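PDB 1WR2: hypothetical protein PH1789 from Pyrococcus horikoshii, which is of unknown function but belongs to the ATP-grasp family, with two antiparallel sheets flanked by helices. Local coordinates for residues K2-R7 / L29-L34; Y23-V28 / V228-I233; I124-D129 / K209-N214. All coordinates share one frame; numbering follows the deposited sequence.

Interaction 1. Residues K2-R7 / L29-L34; sequences KEEAVR and LKAYGL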
# COMPACT_ATOMS: atom_id res chain seq x y z
N LYS A 2 12.32 -14.23 -1.09
CA LYS A 2 12.50 -13.72 -2.45
C LYS A 2 13.62 -12.69 -2.43
O LYS A 2 13.54 -11.68 -1.73
CB LYS A 2 11.20 -13.08 -2.95
CG LYS A 2 11.35 -12.39 -4.30
CD LYS A 2 11.67 -13.38 -5.40
CE LYS A 2 12.14 -12.66 -6.66
NZ LYS A 2 11.16 -11.64 -7.12
N GLU A 3 14.68 -12.96 -3.19
CA GLU A 3 15.84 -12.08 -3.24
C GLU A 3 15.53 -10.62 -3.53
O GLU A 3 16.07 -9.73 -2.87
CB GLU A 3 16.85 -12.61 -4.25
CG GLU A 3 18.18 -11.87 -4.22
CD GLU A 3 18.73 -11.72 -2.81
OE1 GLU A 3 18.89 -12.76 -2.11
OE2 GLU A 3 19.01 -10.57 -2.39
N GLU A 4 14.67 -10.36 -4.51
CA GLU A 4 14.33 -8.98 -4.86
C GLU A 4 13.85 -8.18 -3.64
O GLU A 4 14.19 -7.01 -3.48
CB GLU A 4 13.27 -8.96 -5.96
CG GLU A 4 12.79 -7.57 -6.37
CD GLU A 4 13.93 -6.61 -6.70
OE1 GLU A 4 14.92 -7.04 -7.33
OE2 GLU A 4 13.83 -5.42 -6.33
N ALA A 5 13.06 -8.83 -2.79
CA ALA A 5 12.54 -8.18 -1.59
C ALA A 5 13.67 -7.86 -0.63
O ALA A 5 13.76 -6.75 -0.11
CB ALA A 5 11.50 -9.08 -0.91
N VAL A 6 14.53 -8.85 -0.38
CA VAL A 6 15.66 -8.67 0.53
C VAL A 6 16.60 -7.59 -0.00
O VAL A 6 17.27 -6.90 0.77
CB VAL A 6 16.46 -10.00 0.69
CG1 VAL A 6 17.68 -9.76 1.58
CG2 VAL A 6 15.57 -11.07 1.30
N ARG A 7 16.64 -7.46 -1.32
CA ARG A 7 17.50 -6.48 -1.97
C ARG A 7 17.01 -5.07 -1.68
O ARG A 7 17.76 -4.22 -1.19
CB ARG A 7 17.50 -6.72 -3.48
CG ARG A 7 18.73 -6.19 -4.20
CD ARG A 7 18.36 -5.64 -5.57
NE ARG A 7 17.74 -4.32 -5.44
CZ ARG A 7 17.02 -3.74 -6.39
NH1 ARG A 7 16.82 -4.36 -7.55
NH2 ARG A 7 16.51 -2.53 -6.19
N LEU A 29 6.13 -5.87 -2.12
CA LEU A 29 4.85 -6.52 -2.36
C LEU A 29 4.83 -7.24 -3.70
O LEU A 29 4.41 -8.40 -3.77
CB LEU A 29 3.72 -5.49 -2.28
CG LEU A 29 3.61 -4.72 -0.94
CD1 LEU A 29 2.38 -3.83 -0.96
CD2 LEU A 29 3.52 -5.70 0.21
N LYS A 30 5.27 -6.57 -4.76
CA LYS A 30 5.29 -7.19 -6.08
C LYS A 30 6.17 -8.45 -6.12
O LYS A 30 5.84 -9.42 -6.81
CB LYS A 30 5.77 -6.19 -7.14
CG LYS A 30 4.76 -5.11 -7.47
CD LYS A 30 5.20 -4.23 -8.64
CE LYS A 30 6.44 -3.42 -8.30
NZ LYS A 30 6.80 -2.51 -9.42
N ALA A 31 7.28 -8.42 -5.39
CA ALA A 31 8.20 -9.54 -5.35
C ALA A 31 7.51 -10.81 -4.86
O ALA A 31 8.01 -11.91 -5.05
CB ALA A 31 9.39 -9.21 -4.45
N TYR A 32 6.35 -10.63 -4.22
CA TYR A 32 5.58 -11.76 -3.71
C TYR A 32 4.27 -11.95 -4.48
O TYR A 32 3.36 -12.64 -4.03
CB TYR A 32 5.33 -11.58 -2.21
CG TYR A 32 6.48 -12.05 -1.36
CD1 TYR A 32 6.50 -13.35 -0.84
CD2 TYR A 32 7.59 -11.24 -1.13
CE1 TYR A 32 7.60 -13.81 -0.10
CE2 TYR A 32 8.69 -11.69 -0.40
CZ TYR A 32 8.68 -12.98 0.11
OH TYR A 32 9.75 -13.44 0.84
N GLY A 33 4.20 -11.33 -5.65
CA GLY A 33 3.03 -11.48 -6.50
C GLY A 33 1.74 -10.80 -6.10
O GLY A 33 0.70 -11.10 -6.68
N LEU A 34 1.79 -9.91 -5.11
CA LEU A 34 0.60 -9.18 -4.67
C LEU A 34 0.14 -8.24 -5.79
O LEU A 34 0.95 -7.77 -6.57
CB LEU A 34 0.92 -8.39 -3.40
CG LEU A 34 0.94 -9.26 -2.14
CD1 LEU A 34 1.70 -8.58 -1.02
CD2 LEU A 34 -0.52 -9.53 -1.73
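Lys2, Ala5, Ala31 and Tyr32 bring the first turn of helix 3-14 against the end of helix 22-30, where the chain leaves in a type I beta turn from Lys30 to Gly33. Most of the contact is apolar. Ala31 CB sits among three side chains of the opposing turn: Ala5 CB lies 4.1 Å from Ala31 CB, Glu4 CB touches the same methyl at 4.2 Å, and Lys2 CG approaches Ala31 CB to 3.7 Å. The lysine chain leaves with CG anti to the backbone N (chi1 173°) and then bends at chi2, which carries its methylene part alongside Ala31 and brings CG to 3.5 Å from Ala31 O.

The aromatic part belongs to Tyr32. Its CE2 edge meets Ala5 CB at 3.9 Å, close to the ring plane, while Lys2 CB approaches CE2 obliquely at 3.8 Å. Polar bonding across the contact is slight: Lys2 N donates a weak hydrogen bond to Tyr32 OH (3.3 Å, 155° at the hydrogen). The stronger partner of that hydroxyl is Asp203, and Lys199 and Leu200 of helix 187-203 pack on the tyrosine.

With small methyls, lysine methylenes and a ring edge doing the touching, this surface contact rests mainly on close apolar packing; the N-cap residue Lys2 adds only one weak polar link.

Interaction 2. Residues Y23-V28 / V228-I233; sequences YEAKQV and VDSRII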
# COMPACT_ATOMS: atom_id res chain seq x y z
N TYR A 23 6.87 3.52 -2.98
CA TYR A 23 7.38 2.74 -4.09
C TYR A 23 8.29 1.61 -3.65
O TYR A 23 8.31 0.56 -4.28
CB TYR A 23 8.07 3.64 -5.14
CG TYR A 23 9.49 4.06 -4.82
CD1 TYR A 23 10.56 3.19 -4.99
CD2 TYR A 23 9.76 5.35 -4.35
CE1 TYR A 23 11.87 3.59 -4.69
CE2 TYR A 23 11.05 5.75 -4.05
CZ TYR A 23 12.10 4.87 -4.22
OH TYR A 23 13.38 5.27 -3.90
N GLU A 24 9.02 1.81 -2.55
CA GLU A 24 9.92 0.76 -2.05
C GLU A 24 9.11 -0.38 -1.43
O GLU A 24 9.44 -1.55 -1.61
CB GLU A 24 10.88 1.31 -0.98
CG GLU A 24 11.76 2.43 -1.48
CD GLU A 24 12.51 3.12 -0.35
OE1 GLU A 24 11.91 3.30 0.73
OE2 GLU A 24 13.69 3.48 -0.55
N ALA A 25 8.07 -0.01 -0.69
CA ALA A 25 7.20 -1.00 -0.07
C ALA A 25 6.56 -1.86 -1.16
O ALA A 25 6.59 -3.09 -1.10
CB ALA A 25 6.11 -0.30 0.75
N LYS A 26 6.01 -1.20 -2.18
CA LYS A 26 5.36 -1.92 -3.27
C LYS A 26 6.28 -2.86 -4.04
O LYS A 26 5.83 -3.86 -4.59
CB LYS A 26 4.68 -0.92 -4.21
CG LYS A 26 3.43 -0.33 -3.59
CD LYS A 26 2.84 0.74 -4.47
CE LYS A 26 1.51 1.24 -3.92
NZ LYS A 26 1.00 2.35 -4.79
N GLN A 27 7.57 -2.54 -4.09
CA GLN A 27 8.53 -3.41 -4.74
C GLN A 27 8.57 -4.71 -3.94
O GLN A 27 8.64 -5.80 -4.50
CB GLN A 27 9.92 -2.77 -4.76
CG GLN A 27 10.10 -1.71 -5.84
CD GLN A 27 11.43 -0.98 -5.72
OE1 GLN A 27 11.57 -0.05 -4.92
NE2 GLN A 27 12.42 -1.42 -6.48
N VAL A 28 8.52 -4.59 -2.61
CA VAL A 28 8.53 -5.77 -1.76
C VAL A 28 7.26 -6.58 -2.03
O VAL A 28 7.29 -7.80 -2.17
CB VAL A 28 8.58 -5.39 -0.27
CG1 VAL A 28 8.45 -6.64 0.59
CG2 VAL A 28 9.89 -4.67 0.03
N VAL A 228 -3.71 -0.07 -3.33
CA VAL A 228 -3.54 1.34 -3.67
C VAL A 228 -2.37 2.04 -3.00
O VAL A 228 -1.70 2.87 -3.62
CB VAL A 228 -4.85 2.10 -3.37
CG1 VAL A 228 -4.71 3.57 -3.77
CG2 VAL A 228 -5.99 1.45 -4.13
N ASP A 229 -2.11 1.71 -1.74
CA ASP A 229 -0.99 2.32 -1.02
C ASP A 229 -0.50 1.26 -0.05
O ASP A 229 -1.22 0.30 0.24
CB ASP A 229 -1.45 3.56 -0.25
CG ASP A 229 -0.30 4.49 0.10
OD1 ASP A 229 0.84 4.03 0.24
OD2 ASP A 229 -0.55 5.71 0.25
N SER A 230 0.71 1.42 0.46
CA SER A 230 1.29 0.47 1.40
C SER A 230 2.43 1.09 2.18
O SER A 230 3.12 1.99 1.69
CB SER A 230 1.82 -0.77 0.66
OG SER A 230 2.48 -1.66 1.53
N ARG A 231 2.62 0.62 3.41
CA ARG A 231 3.71 1.12 4.23
C ARG A 231 4.39 -0.07 4.89
O ARG A 231 3.74 -1.03 5.30
CB ARG A 231 3.20 2.09 5.30
CG ARG A 231 2.39 1.46 6.40
CD ARG A 231 2.24 2.42 7.57
NE ARG A 231 2.62 1.79 8.83
CZ ARG A 231 3.34 2.39 9.77
NH1 ARG A 231 3.75 3.64 9.60
NH2 ARG A 231 3.63 1.75 10.90
N ILE A 232 5.72 -0.01 4.94
CA ILE A 232 6.50 -1.06 5.56
C ILE A 232 7.53 -0.40 6.47
O ILE A 232 8.26 0.51 6.05
CB ILE A 232 7.24 -1.92 4.50
CG1 ILE A 232 6.22 -2.65 3.61
CG2 ILE A 232 8.14 -2.93 5.18
CD1 ILE A 232 6.86 -3.50 2.52
N ILE A 233 7.57 -0.85 7.72
CA ILE A 233 8.53 -0.35 8.71
C ILE A 233 9.49 -1.49 8.99
O ILE A 233 9.08 -2.57 9.42
CB ILE A 233 7.85 0.07 10.03
CG1 ILE A 233 6.81 1.17 9.77
CG2 ILE A 233 8.91 0.53 11.03
CD1 ILE A 233 7.37 2.38 9.03
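Ala25 and Ile232 form the centre of this buried contact, in which helix segment 23-28 lies across strand segment 230-233 at 88°, their axes 7.1 Å apart at the closest. Ile232 CG1 is 3.7 Å from Ala25 CB, and its terminal CD1 reaches Ala25 CA at 3.6 Å. The isoleucine turns CG1 anti to its carbonyl carbon (chi1 -64°), and the extended chi2 carries CD1 on beneath the helix to Val28, whose CB lies 3.8 Å from Ile232 CD1. Small Ala25 thus lets the strand come close, while Ser230, on the same side of the strand as Ile232, brings OG to 4.0 Å from Ala25 CB.

At the other end of the contact Lys26, extended beyond CG, reaches out from the helix to the loop before the strand segment, and its NZ donates to Val228 O at 3.0 Å. The ammonium stands above the carbonyl plane, 53° out of it. Glu22 and Glu39 also form salt bridges with this NZ, so the buried lysine is gripped by two carboxylates as well as a main-chain oxygen.

Further out, Asp229 OD1 accepts a short, bent bond from Ser230 N through its anti lone pair (2.6 Å), while Asp229 OD2 pairs with Lys71. Ser230 OG is bonded to Asp212 O of the adjacent strand 208-218, and Met20 of strand 19-20 packs on both Val28 and Ile232. The arrangement is that of a helix packed nearly perpendicular across one face of an antiparallel sheet, an alpha+beta arrangement in this ATP-grasp protein.

Interaction 3. Residues I124-D129 / K209-N214; sequences IGVTED and KEMDLN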
# COMPACT_ATOMS: atom_id res chain seq x y z
N ILE A 124 -5.32 -4.55 5.20
CA ILE A 124 -4.58 -5.69 5.71
C ILE A 124 -3.39 -5.12 6.47
O ILE A 124 -2.55 -4.41 5.89
CB ILE A 124 -4.08 -6.62 4.59
CG1 ILE A 124 -5.27 -7.35 3.96
CG2 ILE A 124 -3.07 -7.61 5.15
CD1 ILE A 124 -4.90 -8.23 2.77
N GLY A 125 -3.33 -5.41 7.76
CA GLY A 125 -2.24 -4.92 8.59
C GLY A 125 -1.39 -6.03 9.19
O GLY A 125 -1.84 -7.16 9.33
N VAL A 126 -0.17 -5.68 9.55
CA VAL A 126 0.78 -6.61 10.15
C VAL A 126 1.55 -5.90 11.25
O VAL A 126 2.07 -4.79 11.06
CB VAL A 126 1.78 -7.15 9.10
CG1 VAL A 126 2.87 -7.96 9.79
CG2 VAL A 126 1.04 -8.03 8.10
N THR A 127 1.59 -6.51 12.42
CA THR A 127 2.32 -5.98 13.55
C THR A 127 3.07 -7.15 14.15
O THR A 127 2.78 -8.31 13.83
CB THR A 127 1.39 -5.38 14.62
OG1 THR A 127 0.51 -6.39 15.12
CG2 THR A 127 0.58 -4.24 14.03
N GLU A 128 4.05 -6.85 15.00
CA GLU A 128 4.84 -7.89 15.66
C GLU A 128 4.70 -7.74 17.17
O GLU A 128 4.99 -6.67 17.72
CB GLU A 128 6.31 -7.78 15.28
CG GLU A 128 7.16 -8.85 15.95
CD GLU A 128 8.62 -8.74 15.61
OE1 GLU A 128 9.23 -7.70 15.94
OE2 GLU A 128 9.16 -9.70 15.02
N ASP A 129 4.27 -8.80 17.83
CA ASP A 129 4.10 -8.81 19.28
C ASP A 129 5.38 -9.32 19.95
O ASP A 129 6.06 -10.22 19.44
CB ASP A 129 2.93 -9.70 19.67
CG ASP A 129 2.76 -9.80 21.18
OD1 ASP A 129 2.07 -8.94 21.77
OD2 ASP A 129 3.33 -10.74 21.77
N LYS A 209 9.15 -5.03 10.84
CA LYS A 209 8.58 -4.80 12.17
C LYS A 209 7.06 -4.78 12.00
O LYS A 209 6.34 -5.50 12.70
CB LYS A 209 9.07 -3.47 12.73
CG LYS A 209 8.53 -3.11 14.10
CD LYS A 209 9.12 -1.77 14.56
CE LYS A 209 8.68 -1.40 15.98
NZ LYS A 209 7.21 -1.18 16.05
N GLU A 210 6.59 -3.94 11.08
CA GLU A 210 5.16 -3.84 10.82
C GLU A 210 4.88 -3.32 9.41
O GLU A 210 5.77 -2.78 8.75
CB GLU A 210 4.49 -2.94 11.86
CG GLU A 210 5.18 -1.61 12.09
CD GLU A 210 4.54 -0.81 13.21
OE1 GLU A 210 4.41 -1.35 14.33
OE2 GLU A 210 4.18 0.36 12.97
N MET A 211 3.66 -3.51 8.95
CA MET A 211 3.30 -3.04 7.62
C MET A 211 1.80 -3.10 7.42
O MET A 211 1.05 -3.59 8.27
CB MET A 211 3.98 -3.92 6.56
CG MET A 211 3.40 -5.33 6.48
SD MET A 211 4.30 -6.46 5.41
CE MET A 211 3.69 -6.02 3.82
N ASP A 212 1.36 -2.60 6.29
CA ASP A 212 -0.05 -2.66 5.95
C ASP A 212 -0.22 -2.38 4.48
O ASP A 212 0.70 -1.91 3.81
CB ASP A 212 -0.88 -1.68 6.78
CG ASP A 212 -0.53 -0.24 6.51
OD1 ASP A 212 -0.60 0.19 5.34
OD2 ASP A 212 -0.19 0.46 7.48
N LEU A 213 -1.39 -2.74 3.99
CA LEU A 213 -1.77 -2.52 2.61
C LEU A 213 -3.02 -1.71 2.88
O LEU A 213 -4.02 -2.25 3.37
CB LEU A 213 -2.13 -3.83 1.92
CG LEU A 213 -1.24 -5.07 2.05
CD1 LEU A 213 -1.63 -6.02 0.93
CD2 LEU A 213 0.23 -4.72 1.95
N ASN A 214 -2.97 -0.41 2.58
CA ASN A 214 -4.09 0.48 2.86
C ASN A 214 -3.93 1.75 2.03
O ASN A 214 -2.99 2.52 2.23
CB ASN A 214 -4.09 0.80 4.35
CG ASN A 214 -5.22 1.74 4.76
OD1 ASN A 214 -6.05 2.13 3.95
ND2 ASN A 214 -5.25 2.10 6.04
O HOH W 1 4.81 -4.01 15.80
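Four main-chain hydrogen bonds join Ile124 to Leu213 and Val126 to Met211, the hydrogen-bonded pairs of two antiparallel strands. Ile124 N gives to Leu213 O at 3.2 Å, and Leu213 N returns a bond to Ile124 O at 2.8 Å. One pair along, Val126 N reaches Met211 O (2.7 Å) and Met211 N reaches Val126 O (2.9 Å). Between them the non-hydrogen-bonded pair Gly125-Asp212 adds CA-H...O contacts, Asp212 CA lying 3.1 Å from Ile124 O.

Apolar packing occupies the face of Ile124, Val126, Met211 and Leu213. A chi1 of 70° lays Met211 CG beside Val126, 3.6 Å from Val126 CB, the two side chains pointing the same way. Helix 187-203 covers all four residues.

Polar links gather near Glu210. Water 1 accepts from Glu128 N and donates to Glu210 OE1 (3.1 Å), bridging the strands; OE2 of Glu210 is salt-bridged to Arg231, and Lys209 NZ bonds weakly to OE1. On its other side strand 208-218 pairs with strand 225-234, where Lys209 and Glu210 both face Ile233 in a classic beta bulge. Toward strand 120-129 the pairing is a regular antiparallel ladder in the middle of the six-stranded sheet.

From the N terminus, helix 3-14 runs into strand 19-20 and helix 22-30, and interaction 1 closes this short loop by bringing the end of the second helix back to the start of the first. Interaction 2 opens within that loop and spans some 200 residues to strand 225-234, so the two cross along the chain and share helix 22-30. Interaction 3 opens and closes inside the span of interaction 2 and follows interaction 1 in series. Strands 208-218 and 225-234 are neighbours in the sheet, so interactions 2 and 3 meet on it. Leu29 packs on Ser230, Met211 and Leu213, tying the shared helix to both strands.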